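Local atomic coordinates of GDSL-like Lipase/Acylhydrolase family protein (PDB entry 4K7J), a protein that probably removes O-acetyl groups from peptidoglycan as an esterase of the SGNH hydrolase family in Neisseria meningitidis. Residues D71-R76 with I209-M214; G281-G286 with E362-S367. All blocks are in the same frame, centred on the assembly; numbering follows the deposited sequence.

Contact 1: D71-R76 with I209-M214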
ATOM      1  N   ASP A  71       0.997  -0.341  -9.393  1.00 16.23           N
ATOM      2  CA  ASP A  71       1.835   0.357 -10.357  1.00 18.28           C
ATOM      3  C   ASP A  71       1.012   0.864 -11.532  1.00 21.97           C
ATOM      4  O   ASP A  71       1.344   1.883 -12.140  1.00 23.52           O
ATOM      5  CB  ASP A  71       2.980  -0.517 -10.862  1.00 22.41           C
ATOM      6  CG  ASP A  71       3.935   0.249 -11.758  1.00 30.99           C
ATOM      7  OD1 ASP A  71       4.467   1.296 -11.313  1.00 22.07           O
ATOM      8  OD2 ASP A  71       4.129  -0.177 -12.912  1.00 21.64           O
ATOM      9  N   SER A  72      -0.072   0.162 -11.846  1.00 18.57           N
ATOM     10  CA  SER A  72      -0.943   0.600 -12.932  1.00 20.59           C
ATOM     11  C   SER A  72      -1.684   1.852 -12.478  1.00 22.54           C
ATOM     12  O   SER A  72      -1.780   2.835 -13.212  1.00 20.13           O
ATOM     13  CB  SER A  72      -1.911  -0.511 -13.341  1.00 20.75           C
ATOM     14  OG  SER A  72      -2.978   0.014 -14.114  1.00 23.62           O
ATOM     15  N   LEU A  73      -2.173   1.814 -11.242  1.00 16.51           N
ATOM     16  CA  LEU A  73      -2.793   2.971 -10.612  1.00 19.21           C
ATOM     17  C   LEU A  73      -1.797   4.138 -10.565  1.00 22.66           C
ATOM     18  O   LEU A  73      -2.137   5.291 -10.880  1.00 21.18           O
ATOM     19  CB  LEU A  73      -3.249   2.601  -9.199  1.00 16.27           C
ATOM     20  CG  LEU A  73      -4.097   3.610  -8.429  1.00 19.89           C
ATOM     21  CD1 LEU A  73      -5.432   3.766  -9.127  1.00 23.40           C
ATOM     22  CD2 LEU A  73      -4.291   3.139  -6.989  1.00 20.09           C
ATOM     23  N   ARG A  74      -0.566   3.826 -10.175  1.00 17.36           N
ATOM     24  CA  ARG A  74       0.497   4.821 -10.126  1.00 19.05           C
ATOM     25  C   ARG A  74       0.706   5.491 -11.480  1.00 18.46           C
ATOM     26  O   ARG A  74       0.684   6.712 -11.578  1.00 20.87           O
ATOM     27  CB  ARG A  74       1.791   4.183  -9.625  1.00 16.64           C
ATOM     28  CG  ARG A  74       2.953   5.145  -9.422  1.00 20.41           C
ATOM     29  CD  ARG A  74       3.978   4.550  -8.460  1.00 22.80           C
ATOM     30  NE  ARG A  74       4.286   3.168  -8.770  1.00 34.32           N
ATOM     31  CZ  ARG A  74       4.143   2.149  -7.929  1.00 22.83           C
ATOM     32  NH1 ARG A  74       3.705   2.322  -6.687  1.00 23.43           N
ATOM     33  NH2 ARG A  74       4.450   0.945  -8.343  1.00 15.65           N
ATOM     34  N   LYS A  75       0.889   4.702 -12.529  1.00 17.40           N
ATOM     35  CA  LYS A  75       1.214   5.289 -13.834  1.00 19.30           C
ATOM     36  C   LYS A  75       0.061   6.121 -14.383  1.00 21.52           C
ATOM     37  O   LYS A  75       0.267   7.185 -14.968  1.00 25.64           O
ATOM     38  CB  LYS A  75       1.612   4.210 -14.835  1.00 21.13           C
ATOM     39  CG  LYS A  75       2.874   3.437 -14.448  1.00 29.95           C
ATOM     40  CD  LYS A  75       4.112   4.327 -14.471  1.00 38.59           C
ATOM     41  CE  LYS A  75       5.341   3.571 -13.964  1.00 34.99           C
ATOM     42  NZ  LYS A  75       5.461   2.260 -14.672  1.00 29.17           N
ATOM     43  N   ARG A  76      -1.156   5.634 -14.194  0.53 21.16           N
ATOM     44  CA  ARG A  76      -2.324   6.325 -14.707  0.53 21.45           C
ATOM     45  C   ARG A  76      -2.540   7.664 -14.004  0.53 23.07           C
ATOM     46  O   ARG A  76      -2.642   8.710 -14.654  0.53 23.12           O
ATOM     47  CB  ARG A  76      -3.559   5.448 -14.551  0.53 23.32           C
ATOM     48  CG  ARG A  76      -4.853   6.196 -14.750  0.53 26.39           C
ATOM     49  CD  ARG A  76      -5.207   6.347 -16.217  0.53 24.76           C
ATOM     50  NE  ARG A  76      -6.614   6.692 -16.366  0.53 22.21           N
ATOM     51  CZ  ARG A  76      -7.594   5.800 -16.463  0.53 27.56           C
ATOM     52  NH1 ARG A  76      -7.334   4.493 -16.426  0.53 13.28           N
ATOM     53  NH2 ARG A  76      -8.841   6.220 -16.598  0.53 28.17           N
ATOM     54  N   ILE A 209       1.422  13.272  -7.634  1.00 26.16           N
ATOM     55  CA  ILE A 209       0.844  12.110  -6.953  1.00 20.41           C
ATOM     56  C   ILE A 209       1.943  11.100  -6.629  1.00 22.35           C
ATOM     57  O   ILE A 209       2.853  10.911  -7.432  1.00 20.42           O
ATOM     58  CB  ILE A 209      -0.145  11.374  -7.883  1.00 27.30           C
ATOM     59  CG1 ILE A 209      -1.196  12.335  -8.436  1.00 29.72           C
ATOM     60  CG2 ILE A 209      -0.787  10.174  -7.177  1.00 24.00           C
ATOM     61  CD1 ILE A 209      -2.001  13.043  -7.368  1.00 30.30           C
ATOM     62  N   THR A 210       1.860  10.435  -5.476  1.00 18.12           N
ATOM     63  CA  THR A 210       2.632   9.210  -5.298  1.00 17.25           C
ATOM     64  C   THR A 210       1.665   8.099  -4.958  1.00 17.48           C
ATOM     65  O   THR A 210       0.617   8.340  -4.358  1.00 15.23           O
ATOM     66  CB  THR A 210       3.706   9.301  -4.187  1.00 14.74           C
ATOM     67  OG1 THR A 210       3.084   9.589  -2.929  1.00 15.17           O
ATOM     68  CG2 THR A 210       4.745  10.388  -4.511  1.00 15.32           C
ATOM     69  N   VAL A 211       2.019   6.884  -5.352  1.00 22.02           N
ATOM     70  CA  VAL A 211       1.260   5.704  -4.956  1.00 20.72           C
ATOM     71  C   VAL A 211       2.213   4.702  -4.309  1.00 19.21           C
ATOM     72  O   VAL A 211       3.129   4.192  -4.951  1.00 18.73           O
ATOM     73  CB  VAL A 211       0.539   5.059  -6.147  1.00 19.40           C
ATOM     74  CG1 VAL A 211      -0.147   3.772  -5.699  1.00 18.36           C
ATOM     75  CG2 VAL A 211      -0.484   6.038  -6.758  1.00 17.39           C
ATOM     76  N   SER A 212       2.015   4.464  -3.021  1.00 17.94           N
ATOM     77  CA  SER A 212       2.887   3.582  -2.254  1.00 16.81           C
ATOM     78  C   SER A 212       2.169   2.265  -1.993  1.00 18.80           C
ATOM     79  O   SER A 212       0.987   2.264  -1.654  1.00 17.92           O
ATOM     80  CB  SER A 212       3.256   4.244  -0.918  1.00 21.44           C
ATOM     81  OG  SER A 212       4.051   5.410  -1.105  1.00 16.94           O
ATOM     82  N   ALA A 213       2.877   1.147  -2.149  1.00 17.40           N
ATOM     83  CA  ALA A 213       2.273  -0.173  -1.955  1.00 18.50           C
ATOM     84  C   ALA A 213       2.830  -0.847  -0.718  1.00 17.72           C
ATOM     85  O   ALA A 213       4.021  -1.126  -0.658  1.00 15.23           O
ATOM     86  CB  ALA A 213       2.525  -1.050  -3.190  1.00 17.11           C
ATOM     87  N   MET A 214       1.976  -1.096   0.272  1.00 14.50           N
ATOM     88  CA  MET A 214       2.380  -1.810   1.476  1.00 13.44           C
ATOM     89  C   MET A 214       1.623  -3.119   1.549  1.00 14.13           C
ATOM     90  O   MET A 214       0.660  -3.243   2.311  1.00 11.85           O
ATOM     91  CB  MET A 214       2.072  -1.004   2.747  1.00 15.92           C
ATOM     92  CG  MET A 214       2.908   0.222   2.940  1.00 19.96           C
ATOM     93  SD  MET A 214       2.787   0.866   4.619  1.00 18.31           S
ATOM     94  CE  MET A 214       4.131   2.040   4.523  1.00 15.91           C
TER
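Arg74 runs past Val211 along its aliphatic part, starting at CB, which rests 3.8 Å from Val211 CB. One atom further out, Arg74 CG still touches the same branch point, and Arg74 CD then slides past it to 3.6 Å from Val211 O. Here the chain bends (chi3 46°), turning the guanidinium so that its NH1 edge meets the strand's carbonyl. At the tip, Arg74 NH1 donates to Val211 O over a short 2.6 Å. The bond is bent, with 144° at the hydrogen. The oxygen lies almost in the guanidinium plane, but NH1 stands 35° above the carbonyl plane, off the lone-pair directions. On its other edge the guanidinium is held side-on by the preceding helix turn: NE and NH2 both donate to Asp71 OD1, with Arg74 NH2 at 3.0 Å from Asp71 OD1. Lys75 NZ adds a salt bridge to Asp71 OD2, and Arg74 NH2 has a second acid in Asp67. Three bonds within and across the segments therefore fix the group's rotation, and the buried positive charge is probably well balanced. Val211 CG2 packs against the helix backbone, 3.7 Å from Arg74 CA, while CG1 turns toward Leu73, whose CD2 comes within 4.4 Å of Val211 CG1. Leu73 also meets Ala365 of helix 354-373. In this protein a buried arginine adds a bond to a strand carbonyl; the layering itself, helix 68-81 against outermost strand 208-215 of the central sheet, is the helix-on-sheet packing of an alpha/beta fold, as in SGNH hydrolases.

Contact 2: G281-G286 with E362-S367; sequences GILIIG and EMLADS
No ring or charged group mediates between Leu364 and its partners Leu283 and Ile285 of strand 281-286; methyls do the touching, and the flat group to note is the peptide carbonyl of Met363, in the turn of helix that carries Leu364. Two donors of Ser367 reach Met363 O from opposite faces of its plane: the backbone N, in the regular helical bond, and the hydroxyl OG at 3.0 Å from Met363 O, tilted 35° from that plane. Ser367 OG also bonds to Trp324 NE1, tying this helix to strand 322-325. Between helix and strand the contact is purely apolar. Leu364 holds CG anti to its backbone N (chi1 175°), which carries the fork out toward the sheet, and its two methyls divide the work. Leu364 CD1 meets Leu283 CD2 at 4.0 Å, the two leucines reaching toward each other tip to tip. CD2 instead takes Ile285 CD1, also at 4.0 Å from Leu364 CD2, with the isoleucine chain slanting across the leucine. Because Leu283 and Ile285 alternate with residues on the other side of the strand, a single helix residue spans both; the backbones stay well apart, with Leu364 CA 9.5 Å from Ile285 CA. Around this buried point, Phe69 of helix 68-81 and Trp324 of strand 322-325 also touch Leu364, while Ile244 of strand 242-246 meets both Leu283 and Ile285; Ile282 packs against helix 259-276.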
ATOM      1  N   GLY A 281      -8.455  10.698   3.110  1.00 20.30           N
ATOM      2  CA  GLY A 281      -9.573   9.899   2.647  1.00 18.74           C
ATOM      3  C   GLY A 281      -9.272   8.433   2.896  1.00 21.30           C
ATOM      4  O   GLY A 281      -8.111   8.055   3.043  1.00 17.02           O
ATOM      5  N   ILE A 282     -10.314   7.612   2.968  1.00 19.88           N
ATOM      6  CA  ILE A 282     -10.152   6.168   3.102  1.00 15.54           C
ATOM      7  C   ILE A 282     -10.979   5.436   2.039  1.00 19.61           C
ATOM      8  O   ILE A 282     -12.156   5.747   1.829  1.00 14.94           O
ATOM      9  CB  ILE A 282     -10.587   5.692   4.488  1.00 15.44           C
ATOM     10  CG1 ILE A 282      -9.791   6.412   5.579  1.00 17.05           C
ATOM     11  CG2 ILE A 282     -10.400   4.202   4.608  1.00 15.52           C
ATOM     12  CD1 ILE A 282     -10.245   6.069   6.961  1.00 20.96           C
ATOM     13  N   LEU A 283     -10.359   4.474   1.362  1.00 17.13           N
ATOM     14  CA  LEU A 283     -11.052   3.665   0.366  1.00 17.82           C
ATOM     15  C   LEU A 283     -10.899   2.193   0.708  1.00 17.69           C
ATOM     16  O   LEU A 283      -9.779   1.698   0.854  1.00 17.68           O
ATOM     17  CB  LEU A 283     -10.476   3.905  -1.025  1.00 13.19           C
ATOM     18  CG  LEU A 283     -10.962   2.875  -2.063  1.00 19.79           C
ATOM     19  CD1 LEU A 283     -12.399   3.147  -2.461  1.00 21.53           C
ATOM     20  CD2 LEU A 283     -10.072   2.807  -3.290  1.00 16.28           C
ATOM     21  N   ILE A 284     -12.019   1.498   0.851  1.00 13.35           N
ATOM     22  CA  ILE A 284     -11.995   0.055   1.078  1.00 16.97           C
ATOM     23  C   ILE A 284     -12.254  -0.689  -0.232  1.00 16.71           C
ATOM     24  O   ILE A 284     -13.289  -0.494  -0.888  1.00 17.96           O
ATOM     25  CB  ILE A 284     -13.009  -0.361   2.157  1.00 15.53           C
ATOM     26  CG1 ILE A 284     -12.507   0.113   3.527  1.00 15.54           C
ATOM     27  CG2 ILE A 284     -13.226  -1.870   2.141  1.00 13.51           C
ATOM     28  CD1 ILE A 284     -13.469  -0.106   4.666  1.00 14.84           C
ATOM     29  N   ILE A 285     -11.294  -1.520  -0.622  1.00 15.07           N
ATOM     30  CA  ILE A 285     -11.425  -2.339  -1.816  1.00 14.80           C
ATOM     31  C   ILE A 285     -12.056  -3.684  -1.458  1.00 16.62           C
ATOM     32  O   ILE A 285     -11.421  -4.527  -0.827  1.00 15.48           O
ATOM     33  CB  ILE A 285     -10.071  -2.551  -2.498  1.00 13.84           C
ATOM     34  CG1 ILE A 285      -9.572  -1.220  -3.068  1.00 16.56           C
ATOM     35  CG2 ILE A 285     -10.202  -3.577  -3.625  1.00 17.04           C
ATOM     36  CD1 ILE A 285      -8.414  -1.362  -4.026  1.00 18.77           C
ATOM     37  N   GLY A 286     -13.322  -3.865  -1.829  1.00 20.27           N
ATOM     38  CA  GLY A 286     -14.001  -5.123  -1.574  1.00 13.56           C
ATOM     39  C   GLY A 286     -13.279  -6.250  -2.286  1.00 17.00           C
ATOM     40  O   GLY A 286     -12.772  -6.056  -3.389  1.00 16.00           O
ATOM     41  N   GLU A 362      -6.907   0.084 -13.705  1.00 18.48           N
ATOM     42  CA  GLU A 362      -7.326   1.124 -14.645  1.00 16.93           C
ATOM     43  C   GLU A 362      -8.796   1.472 -14.417  1.00 19.79           C
ATOM     44  O   GLU A 362      -9.198   2.630 -14.523  1.00 28.72           O
ATOM     45  CB  GLU A 362      -7.065   0.694 -16.096  1.00 24.00           C
ATOM     46  CG  GLU A 362      -5.585   0.724 -16.499  1.00 18.90           C
ATOM     47  CD  GLU A 362      -5.350   0.338 -17.952  1.00 27.82           C
ATOM     48  OE1 GLU A 362      -6.335   0.183 -18.700  1.00 31.35           O
ATOM     49  OE2 GLU A 362      -4.176   0.188 -18.351  1.00 27.86           O
ATOM     50  N   MET A 363      -9.594   0.471 -14.061  1.00 22.35           N
ATOM     51  CA  MET A 363     -10.991   0.714 -13.716  1.00 25.53           C
ATOM     52  C   MET A 363     -11.117   1.535 -12.431  1.00 26.83           C
ATOM     53  O   MET A 363     -11.948   2.450 -12.356  1.00 23.86           O
ATOM     54  CB  MET A 363     -11.769  -0.597 -13.608  1.00 22.97           C
ATOM     55  CG  MET A 363     -11.916  -1.318 -14.937  1.00 24.44           C
ATOM     56  SD  MET A 363     -13.100  -2.677 -14.873  1.00 34.94           S
ATOM     57  CE  MET A 363     -12.102  -4.065 -14.415  1.00 22.08           C
ATOM     58  N   LEU A 364     -10.289   1.220 -11.433  1.00 19.81           N
ATOM     59  CA  LEU A 364     -10.272   1.998 -10.198  1.00 24.43           C
ATOM     60  C   LEU A 364      -9.847   3.428 -10.472  1.00 21.12           C
ATOM     61  O   LEU A 364     -10.425   4.376  -9.931  1.00 22.55           O
ATOM     62  CB  LEU A 364      -9.336   1.372  -9.159  1.00 20.17           C
ATOM     63  CG  LEU A 364      -9.142   2.173  -7.870  1.00 18.64           C
ATOM     64  CD1 LEU A 364     -10.499   2.502  -7.228  1.00 17.42           C
ATOM     65  CD2 LEU A 364      -8.229   1.407  -6.900  1.00 15.95           C
ATOM     66  N   ALA A 365      -8.825   3.585 -11.309  1.00 21.25           N
ATOM     67  CA  ALA A 365      -8.330   4.916 -11.652  1.00 20.53           C
ATOM     68  C   ALA A 365      -9.437   5.705 -12.351  1.00 24.30           C
ATOM     69  O   ALA A 365      -9.666   6.892 -12.041  1.00 26.93           O
ATOM     70  CB  ALA A 365      -7.108   4.806 -12.533  1.00 23.19           C
ATOM     71  N   ASP A 366     -10.124   5.029 -13.273  1.00 20.04           N
ATOM     72  CA  ASP A 366     -11.326   5.565 -13.925  1.00 27.79           C
ATOM     73  C   ASP A 366     -12.321   6.082 -12.898  1.00 28.10           C
ATOM     74  O   ASP A 366     -12.762   7.227 -12.978  1.00 23.89           O
ATOM     75  CB  ASP A 366     -12.038   4.485 -14.744  1.00 27.75           C
ATOM     76  CG  ASP A 366     -11.331   4.160 -16.042  1.00 31.30           C
ATOM     77  OD1 ASP A 366     -10.529   4.988 -16.502  1.00 26.04           O
ATOM     78  OD2 ASP A 366     -11.594   3.072 -16.604  1.00 32.43           O
ATOM     79  N   SER A 367     -12.677   5.219 -11.947  1.00 20.42           N
ATOM     80  CA  SER A 367     -13.639   5.560 -10.904  1.00 27.10           C
ATOM     81  C   SER A 367     -13.228   6.795 -10.083  1.00 24.10           C
ATOM     82  O   SER A 367     -14.067   7.630  -9.735  1.00 26.63           O
ATOM     83  CB  SER A 367     -13.876   4.356  -9.979  1.00 25.54           C
ATOM     84  OG  SER A 367     -14.300   3.201 -10.708  1.00 27.29           O
TER

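From the N terminus, the chain lays down strand 53-60 and helix 68-81; 132 residues separate the two segments of contact 1, and they include the two antiparallel sheets. Contact 1 closes that excursion by bringing strand 208-215 back beside strand 53-60 and against the helix. Only afterwards does contact 2 open, at strand 281-286; the 75 residues between its segments include strand 322-325, the disulfide Cys298-Cys334 and the start of C-terminal helix 354-373. The loops are in series, neither nested nor crossing. Their centres lie about 12 Å apart, and helices 68-81 and 354-373 touch each other, Ser72 packing on Glu362. Both contacts set helices against the same mixed sheet.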